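PDB 6PYT: pyocin sheath PA0622 from Pseudomonas aeruginosa, which probably forms the contractile sheath around the tube of an R-type pyocin, a phage-tail-like bacteriocin, whose contraction would drive the tube into a target cell. Local coordinates for residues A68-A76 with A202-W210; A170-M180 with G268-W278. One frame throughout, in Å; residues are numbered along the deposited sequence.

Interaction 1 of 2, residues A68-A76 with A202-W210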
loop_
_atom_site.group_PDB
_atom_site.type_symbol
_atom_site.label_atom_id
_atom_site.label_comp_id
_atom_site.label_asym_id
_atom_site.label_seq_id
_atom_site.Cartn_x
_atom_site.Cartn_y
_atom_site.Cartn_z
ATOM N N ALA B 68 2.250 67.292 10.398
ATOM C CA ALA B 68 3.496 66.608 10.093
ATOM C C ALA B 68 3.531 65.210 10.685
ATOM O O ALA B 68 4.122 64.306 10.090
ATOM C CB ALA B 68 4.676 67.417 10.611
ATOM N N CYS B 69 2.911 65.011 11.847
ATOM C CA CYS B 69 2.892 63.693 12.462
ATOM C C CYS B 69 1.861 62.780 11.819
ATOM O O CYS B 69 2.071 61.567 11.765
ATOM C CB CYS B 69 2.627 63.818 13.957
ATOM S SG CYS B 69 3.928 64.677 14.829
ATOM N N GLU B 70 0.749 63.332 11.331
ATOM C CA GLU B 70 -0.167 62.541 10.518
ATOM C C GLU B 70 0.477 62.146 9.196
ATOM O O GLU B 70 0.194 61.069 8.662
ATOM C CB GLU B 70 -1.458 63.324 10.273
ATOM N N ALA B 71 1.374 62.987 8.679
ATOM C CA ALA B 71 2.098 62.684 7.453
ATOM C C ALA B 71 3.054 61.514 7.604
ATOM O O ALA B 71 3.397 60.878 6.604
ATOM C CB ALA B 71 2.874 63.913 6.998
ATOM N N ILE B 72 3.501 61.221 8.818
ATOM C CA ILE B 72 4.414 60.109 9.043
ATOM C C ILE B 72 3.656 58.843 9.408
ATOM O O ILE B 72 3.980 57.755 8.930
ATOM C CB ILE B 72 5.431 60.507 10.128
ATOM C CG1 ILE B 72 6.237 61.709 9.656
ATOM C CG2 ILE B 72 6.370 59.374 10.436
ATOM C CD1 ILE B 72 7.083 62.324 10.718
ATOM N N TYR B 73 2.607 58.974 10.210
ATOM C CA TYR B 73 1.847 57.830 10.685
ATOM C C TYR B 73 0.954 57.211 9.621
ATOM O O TYR B 73 0.431 56.117 9.844
ATOM C CB TYR B 73 1.030 58.261 11.895
ATOM C CG TYR B 73 1.879 58.453 13.121
ATOM C CD1 TYR B 73 3.014 57.694 13.310
ATOM C CD2 TYR B 73 1.592 59.444 14.043
ATOM C CE1 TYR B 73 3.800 57.865 14.408
ATOM C CE2 TYR B 73 2.392 59.638 15.143
ATOM C CZ TYR B 73 3.488 58.837 15.322
ATOM O OH TYR B 73 4.294 59.009 16.415
ATOM N N ASN B 74 0.771 57.864 8.476
ATOM C CA ASN B 74 0.080 57.218 7.372
ATOM C C ASN B 74 0.957 56.212 6.649
ATOM O O ASN B 74 0.436 55.399 5.881
ATOM C CB ASN B 74 -0.417 58.250 6.364
ATOM C CG ASN B 74 -1.515 59.118 6.918
ATOM O OD1 ASN B 74 -2.362 58.659 7.677
ATOM N ND2 ASN B 74 -1.518 60.383 6.525
ATOM N N ARG B 75 2.262 56.246 6.873
ATOM C CA ARG B 75 3.172 55.350 6.183
ATOM C C ARG B 75 3.921 54.421 7.117
ATOM O O ARG B 75 4.094 53.245 6.796
ATOM C CB ARG B 75 4.155 56.169 5.346
ATOM C CG ARG B 75 5.044 55.346 4.450
ATOM C CD ARG B 75 4.207 54.431 3.589
ATOM N NE ARG B 75 4.945 53.812 2.514
ATOM C CZ ARG B 75 4.553 52.713 1.889
ATOM N NH1 ARG B 75 3.459 52.080 2.290
ATOM N NH2 ARG B 75 5.259 52.226 0.892
ATOM N N ALA B 76 4.349 54.902 8.276
ATOM C CA ALA B 76 5.069 54.068 9.220
ATOM C C ALA B 76 4.626 54.408 10.627
ATOM O O ALA B 76 4.371 55.570 10.940
ATOM C CB ALA B 76 6.580 54.258 9.087
ATOM N N ALA B 202 7.822 65.782 5.745
ATOM C CA ALA B 202 7.382 64.743 6.661
ATOM C C ALA B 202 6.904 63.505 5.918
ATOM O O ALA B 202 6.962 62.402 6.463
ATOM C CB ALA B 202 6.282 65.284 7.564
ATOM N N TYR B 203 6.427 63.667 4.684
ATOM C CA TYR B 203 6.043 62.510 3.885
ATOM C C TYR B 203 7.259 61.743 3.398
ATOM O O TYR B 203 7.180 60.529 3.186
ATOM C CB TYR B 203 5.195 62.950 2.700
ATOM C CG TYR B 203 3.865 63.512 3.102
ATOM C CD1 TYR B 203 2.799 62.680 3.376
ATOM C CD2 TYR B 203 3.682 64.877 3.224
ATOM C CE1 TYR B 203 1.583 63.191 3.750
ATOM C CE2 TYR B 203 2.474 65.397 3.600
ATOM C CZ TYR B 203 1.428 64.551 3.859
ATOM O OH TYR B 203 0.217 65.069 4.234
ATOM N N ALA B 204 8.383 62.433 3.203
ATOM C CA ALA B 204 9.626 61.738 2.901
ATOM C C ALA B 204 10.131 60.977 4.115
ATOM O O ALA B 204 10.589 59.838 3.990
ATOM C CB ALA B 204 10.682 62.728 2.421
ATOM N N ALA B 205 10.032 61.583 5.301
ATOM C CA ALA B 205 10.591 60.980 6.505
ATOM C C ALA B 205 9.786 59.783 6.974
ATOM O O ALA B 205 10.339 58.883 7.609
ATOM C CB ALA B 205 10.679 62.018 7.617
ATOM N N GLY B 206 8.485 59.752 6.688
ATOM C CA GLY B 206 7.709 58.570 7.007
ATOM C C GLY B 206 8.021 57.416 6.085
ATOM O O GLY B 206 7.964 56.257 6.494
ATOM N N LEU B 207 8.361 57.717 4.839
ATOM C CA LEU B 207 8.770 56.705 3.879
ATOM C C LEU B 207 10.225 56.316 4.050
ATOM O O LEU B 207 10.614 55.195 3.708
ATOM C CB LEU B 207 8.507 57.230 2.471
ATOM C CG LEU B 207 8.888 56.457 1.225
ATOM C CD1 LEU B 207 7.792 56.602 0.274
ATOM C CD2 LEU B 207 10.074 57.125 0.636
ATOM N N PHE B 208 11.037 57.228 4.575
ATOM C CA PHE B 208 12.437 56.936 4.808
ATOM C C PHE B 208 12.574 55.932 5.938
ATOM O O PHE B 208 13.460 55.075 5.909
ATOM C CB PHE B 208 13.158 58.225 5.167
ATOM C CG PHE B 208 14.544 58.328 4.638
ATOM C CD1 PHE B 208 14.767 58.939 3.421
ATOM C CD2 PHE B 208 15.612 57.811 5.326
ATOM C CE1 PHE B 208 16.036 59.068 2.929
ATOM C CE2 PHE B 208 16.888 57.925 4.822
ATOM C CZ PHE B 208 17.092 58.552 3.619
ATOM N N ALA B 209 11.677 56.011 6.920
ATOM C CA ALA B 209 11.643 55.098 8.052
ATOM C C ALA B 209 10.861 53.833 7.752
ATOM O O ALA B 209 11.075 52.813 8.413
ATOM C CB ALA B 209 11.030 55.800 9.259
ATOM N N TRP B 210 9.945 53.888 6.788
ATOM C CA TRP B 210 9.230 52.696 6.361
ATOM C C TRP B 210 10.141 51.743 5.608
ATOM O O TRP B 210 9.967 50.524 5.688
ATOM C CB TRP B 210 8.061 53.094 5.471
ATOM C CG TRP B 210 7.262 51.947 5.008
ATOM C CD1 TRP B 210 6.335 51.261 5.719
ATOM C CD2 TRP B 210 7.379 51.287 3.753
ATOM N NE1 TRP B 210 5.824 50.242 4.964
ATOM C CE2 TRP B 210 6.457 50.235 3.752
ATOM C CE3 TRP B 210 8.163 51.497 2.619
ATOM C CZ2 TRP B 210 6.294 49.396 2.666
ATOM C CZ3 TRP B 210 7.999 50.663 1.544
ATOM C CH2 TRP B 210 7.078 49.622 1.571
#
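Ala71 and Ala202 meet CB to CB at 3.7 Å, an example of close helix-helix packing over small residues: the helical segments 68-73 and 202-210 run roughly the same way, their axes crossing at -33° and approaching to 7.7 Å. At the closest backbone pair, Gly206 has no side chain, and its CA takes CG2 of Ile72 at 3.8 Å. Ala71 CB also sits over the middle of the Tyr203 ring, a CH-pi contact 3.5 Å from the centroid. No hydrogen bond joins the two segments, so apolar and pi contacts carry the interface.

Arg75 closes it at the far end. Its CB and CG pass the carbonyl of Gly206, with CG 3.7 Å from Gly206 O. CG lies anti to the backbone N (chi1 -173°), and a bend at chi2 then brings the chain over Trp210. CD nears Trp210 CG, NE follows at Trp210 CD2, and the guanidinium lies almost flat on the indole, planes 18° apart. This is a stacked cation-pi pair, with Arg75 CZ 3.6 Å from the centroid of the six-membered ring. NH1 lies nearest Trp210 CE2 and CZ2, and NH2 reaches the outer rim, over Trp210 CZ3 and CH2.

Interaction 2 of 2, residues A170-M180 with G268-W278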
loop_
_atom_site.group_PDB
_atom_site.type_symbol
_atom_site.label_atom_id
_atom_site.label_comp_id
_atom_site.label_asym_id
_atom_site.label_seq_id
_atom_site.Cartn_x
_atom_site.Cartn_y
_atom_site.Cartn_z
ATOM N N ALA B 170 19.386 74.685 -3.896
ATOM C CA ALA B 170 20.190 73.496 -3.663
ATOM C C ALA B 170 21.672 73.734 -3.875
ATOM O O ALA B 170 22.477 72.888 -3.478
ATOM C CB ALA B 170 19.727 72.359 -4.568
ATOM N N LYS B 171 22.055 74.844 -4.500
ATOM C CA LYS B 171 23.464 75.183 -4.632
ATOM C C LYS B 171 24.018 75.845 -3.384
ATOM O O LYS B 171 25.229 76.066 -3.304
ATOM C CB LYS B 171 23.684 76.099 -5.832
ATOM C CG LYS B 171 23.452 75.431 -7.162
ATOM C CD LYS B 171 23.854 76.343 -8.304
ATOM C CE LYS B 171 22.841 77.459 -8.495
ATOM N NZ LYS B 171 23.142 78.288 -9.691
ATOM N N ASN B 172 23.168 76.164 -2.413
ATOM C CA ASN B 172 23.637 76.690 -1.143
ATOM C C ASN B 172 24.188 75.614 -0.226
ATOM O O ASN B 172 24.675 75.944 0.860
ATOM C CB ASN B 172 22.509 77.425 -0.421
ATOM C CG ASN B 172 22.067 78.659 -1.152
ATOM O OD1 ASN B 172 20.922 78.766 -1.582
ATOM N ND2 ASN B 172 22.983 79.604 -1.313
ATOM N N PHE B 173 24.112 74.345 -0.615
ATOM C CA PHE B 173 24.525 73.264 0.261
ATOM C C PHE B 173 25.353 72.261 -0.514
ATOM O O PHE B 173 24.963 71.837 -1.604
ATOM C CB PHE B 173 23.315 72.575 0.886
ATOM C CG PHE B 173 22.475 73.494 1.699
ATOM C CD1 PHE B 173 22.930 73.958 2.917
ATOM C CD2 PHE B 173 21.242 73.909 1.243
ATOM C CE1 PHE B 173 22.171 74.815 3.665
ATOM C CE2 PHE B 173 20.479 74.763 1.990
ATOM C CZ PHE B 173 20.952 75.222 3.197
ATOM N N GLY B 174 26.498 71.901 0.048
ATOM C CA GLY B 174 27.286 70.803 -0.457
ATOM C C GLY B 174 27.513 69.791 0.644
ATOM O O GLY B 174 28.596 69.216 0.755
ATOM N N SER B 175 26.495 69.566 1.467
ATOM C CA SER B 175 26.635 68.741 2.656
ATOM C C SER B 175 26.108 67.333 2.439
ATOM O O SER B 175 25.074 67.129 1.804
ATOM C CB SER B 175 25.909 69.352 3.842
ATOM O OG SER B 175 26.031 68.504 4.969
ATOM N N LYS B 176 26.812 66.377 3.034
ATOM C CA LYS B 176 26.515 64.962 2.866
ATOM C C LYS B 176 25.185 64.576 3.502
ATOM O O LYS B 176 24.454 63.742 2.961
ATOM C CB LYS B 176 27.667 64.165 3.469
ATOM C CG LYS B 176 27.512 62.682 3.491
ATOM C CD LYS B 176 28.789 62.068 3.997
ATOM C CE LYS B 176 28.997 62.364 5.451
ATOM N NZ LYS B 176 30.205 61.690 5.965
ATOM N N ARG B 177 24.841 65.186 4.629
ATOM C CA ARG B 177 23.707 64.753 5.430
ATOM C C ARG B 177 22.395 65.417 5.037
ATOM O O ARG B 177 21.417 65.296 5.777
ATOM C CB ARG B 177 23.972 65.021 6.913
ATOM C CG ARG B 177 25.254 64.430 7.441
ATOM C CD ARG B 177 25.259 62.937 7.260
ATOM N NE ARG B 177 26.509 62.347 7.713
ATOM C CZ ARG B 177 26.648 61.639 8.823
ATOM N NH1 ARG B 177 25.593 61.368 9.571
ATOM N NH2 ARG B 177 27.834 61.151 9.150
ATOM N N LEU B 178 22.343 66.114 3.909
ATOM C CA LEU B 178 21.151 66.840 3.499
ATOM C C LEU B 178 20.466 66.126 2.345
ATOM O O LEU B 178 21.124 65.610 1.441
ATOM C CB LEU B 178 21.492 68.275 3.102
ATOM C CG LEU B 178 21.976 69.137 4.263
ATOM C CD1 LEU B 178 22.354 70.502 3.784
ATOM C CD2 LEU B 178 20.916 69.237 5.331
ATOM N N PHE B 179 19.139 66.111 2.378
ATOM C CA PHE B 179 18.336 65.391 1.395
ATOM C C PHE B 179 17.132 66.267 1.080
ATOM O O PHE B 179 16.169 66.297 1.845
ATOM C CB PHE B 179 17.911 64.037 1.936
ATOM C CG PHE B 179 17.136 63.209 0.969
ATOM C CD1 PHE B 179 17.771 62.576 -0.072
ATOM C CD2 PHE B 179 15.774 63.050 1.108
ATOM C CE1 PHE B 179 17.077 61.797 -0.953
ATOM C CE2 PHE B 179 15.070 62.277 0.219
ATOM C CZ PHE B 179 15.729 61.647 -0.808
ATOM N N MET B 180 17.183 66.980 -0.033
ATOM C CA MET B 180 16.136 67.930 -0.360
ATOM C C MET B 180 15.040 67.243 -1.158
ATOM O O MET B 180 15.324 66.502 -2.101
ATOM C CB MET B 180 16.697 69.102 -1.153
ATOM C CG MET B 180 15.720 70.239 -1.317
ATOM S SD MET B 180 16.441 71.544 -2.298
ATOM C CE MET B 180 17.740 72.043 -1.193
ATOM N N GLY B 268 14.152 60.791 -6.267
ATOM C CA GLY B 268 15.599 60.855 -6.250
ATOM C C GLY B 268 16.230 60.031 -5.139
ATOM O O GLY B 268 15.580 59.622 -4.182
ATOM N N ASN B 269 17.530 59.762 -5.293
ATOM C CA ASN B 269 18.312 59.143 -4.227
ATOM C C ASN B 269 19.696 59.748 -4.053
ATOM O O ASN B 269 20.519 59.166 -3.342
ATOM C CB ASN B 269 18.460 57.638 -4.428
ATOM C CG ASN B 269 18.893 57.269 -5.818
ATOM O OD1 ASN B 269 19.142 58.130 -6.659
ATOM N ND2 ASN B 269 18.976 55.976 -6.076
ATOM N N ARG B 270 19.987 60.877 -4.675
ATOM C CA ARG B 270 21.221 61.583 -4.400
ATOM C C ARG B 270 21.019 62.498 -3.208
ATOM O O ARG B 270 19.971 63.133 -3.071
ATOM C CB ARG B 270 21.669 62.405 -5.605
ATOM C CG ARG B 270 21.909 61.609 -6.848
ATOM C CD ARG B 270 23.058 60.669 -6.659
ATOM N NE ARG B 270 23.350 59.928 -7.876
ATOM C CZ ARG B 270 24.284 60.273 -8.749
ATOM N NH1 ARG B 270 25.036 61.336 -8.525
ATOM N NH2 ARG B 270 24.481 59.540 -9.830
ATOM N N THR B 271 22.018 62.552 -2.341
ATOM C CA THR B 271 22.042 63.549 -1.288
ATOM C C THR B 271 22.716 64.813 -1.812
ATOM O O THR B 271 23.263 64.840 -2.914
ATOM C CB THR B 271 22.758 63.005 -0.058
ATOM O OG1 THR B 271 22.576 63.900 1.040
ATOM C CG2 THR B 271 24.212 62.875 -0.324
ATOM N N LEU B 272 22.681 65.875 -1.013
ATOM C CA LEU B 272 23.222 67.149 -1.477
ATOM C C LEU B 272 24.721 67.274 -1.268
ATOM O O LEU B 272 25.188 68.312 -0.802
ATOM C CB LEU B 272 22.531 68.313 -0.770
ATOM C CG LEU B 272 21.127 68.669 -1.216
ATOM C CD1 LEU B 272 20.513 69.649 -0.248
ATOM C CD2 LEU B 272 21.222 69.289 -2.579
ATOM N N SER B 273 25.488 66.270 -1.660
ATOM C CA SER B 273 26.914 66.254 -1.388
ATOM C C SER B 273 27.699 66.713 -2.605
ATOM O O SER B 273 27.327 66.451 -3.751
ATOM C CB SER B 273 27.375 64.858 -0.975
ATOM O OG SER B 273 28.776 64.820 -0.787
ATOM N N SER B 274 28.797 67.405 -2.338
ATOM C CA SER B 274 29.735 67.825 -3.361
ATOM C C SER B 274 30.813 66.785 -3.621
ATOM O O SER B 274 31.779 67.073 -4.331
ATOM C CB SER B 274 30.373 69.150 -2.955
ATOM O OG SER B 274 31.097 69.004 -1.748
ATOM N N ASP B 275 30.673 65.590 -3.058
ATOM C CA ASP B 275 31.644 64.520 -3.206
ATOM C C ASP B 275 30.944 63.317 -3.819
ATOM O O ASP B 275 29.925 62.857 -3.298
ATOM C CB ASP B 275 32.256 64.158 -1.852
ATOM N N SER B 276 31.496 62.805 -4.921
ATOM C CA SER B 276 30.918 61.651 -5.599
ATOM C C SER B 276 31.094 60.359 -4.818
ATOM O O SER B 276 30.440 59.365 -5.143
ATOM C CB SER B 276 31.530 61.493 -6.988
ATOM O OG SER B 276 32.904 61.169 -6.899
ATOM N N LYS B 277 31.964 60.348 -3.810
ATOM C CA LYS B 277 32.072 59.194 -2.934
ATOM C C LYS B 277 30.861 59.092 -2.017
ATOM O O LYS B 277 30.498 57.991 -1.590
ATOM C CB LYS B 277 33.372 59.290 -2.137
ATOM C CG LYS B 277 33.767 58.054 -1.344
ATOM C CD LYS B 277 33.515 58.242 0.124
ATOM C CE LYS B 277 34.026 57.078 0.932
ATOM N NZ LYS B 277 35.509 56.984 0.860
ATOM N N TRP B 278 30.213 60.213 -1.728
ATOM C CA TRP B 278 29.038 60.257 -0.872
ATOM C C TRP B 278 27.816 60.749 -1.627
ATOM O O TRP B 278 27.057 61.572 -1.131
ATOM C CB TRP B 278 29.278 61.133 0.349
ATOM C CG TRP B 278 30.290 60.585 1.258
ATOM C CD1 TRP B 278 31.535 61.068 1.479
ATOM C CD2 TRP B 278 30.168 59.402 2.048
ATOM N NE1 TRP B 278 32.189 60.283 2.388
ATOM C CE2 TRP B 278 31.370 59.244 2.745
ATOM C CE3 TRP B 278 29.150 58.468 2.242
ATOM C CZ2 TRP B 278 31.587 58.189 3.616
ATOM C CZ3 TRP B 278 29.368 57.427 3.107
ATOM C CH2 TRP B 278 30.575 57.296 3.785
#
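Leu272 is held to Leu178 by one backbone bond and by its side chain, docking a loop onto the entrance of a parallel beta strand. Strand 178-181 belongs to the seven-stranded mixed sheet, and its own backbone bonds run to Ala154 and Leu156 on one neighbour and Ala256 on the other. Leu272 N donates to Leu178 O across 2.9 Å at 166°, although the place of that oxygen is not fully secure. Thr271 OG1 lies 2.7 Å from Lys176 O, just after the start of the type I turn Ser175-Leu178, but the hydroxyl is poorly placed and its bonding remains doubtful.

Leu272 is itself the centre of an inverse gamma turn, whose bond from Ser273 N back to Thr271 O is weak. Ser273 OG accepts the N-H of Asp275 at 3.1 Å and 156°, forming an ST turn, while Asp275 O accepts from Trp278 N at 3.1 Å. Two backbone donors of the loop, Asp275 N and Trp278 N, are thus satisfied within it.

Apolar contacts complete the docking. Leu272 CD1 touches both Leu178 CB and Met180 CE, while CD2 faces Ala170 CB. Arg270 of the same loop makes a cation-pi contact with Phe3 of a second subunit, so the loop also lies at a subunit interface. Lys176, extended away from its backbone N (chi1 176°), lays CD over one indole face of Trp278, a CH-pi contact 3.6 Å from the centroid of the five-membered ring. A bend at chi3 keeps NZ above the same ring in a cation-pi contact, 4.4 Å from that centroid.

The segments alternate along the chain, 68-76, 170-180, 202-210, 268-278, so the two contacts interlock in sequence while their centres stand about 21 Å apart; nearest atoms come to about 4 Å without touching. Both belong to the structure around one mixed sheet. In interaction 1 helix 64-73 packs on strands 21-33, 46-49 and 76-86, and helix 201-214 also reaches strand 21-33, whereas interaction 2 involves strand 178-181, next to 255-256, one of the two outermost strands within this chain. Interaction 1 is buried inside one subunit. Interaction 2 is partly buried, and its loop leads into helix 281-295 and touches a second subunit through Asn269 and Arg270.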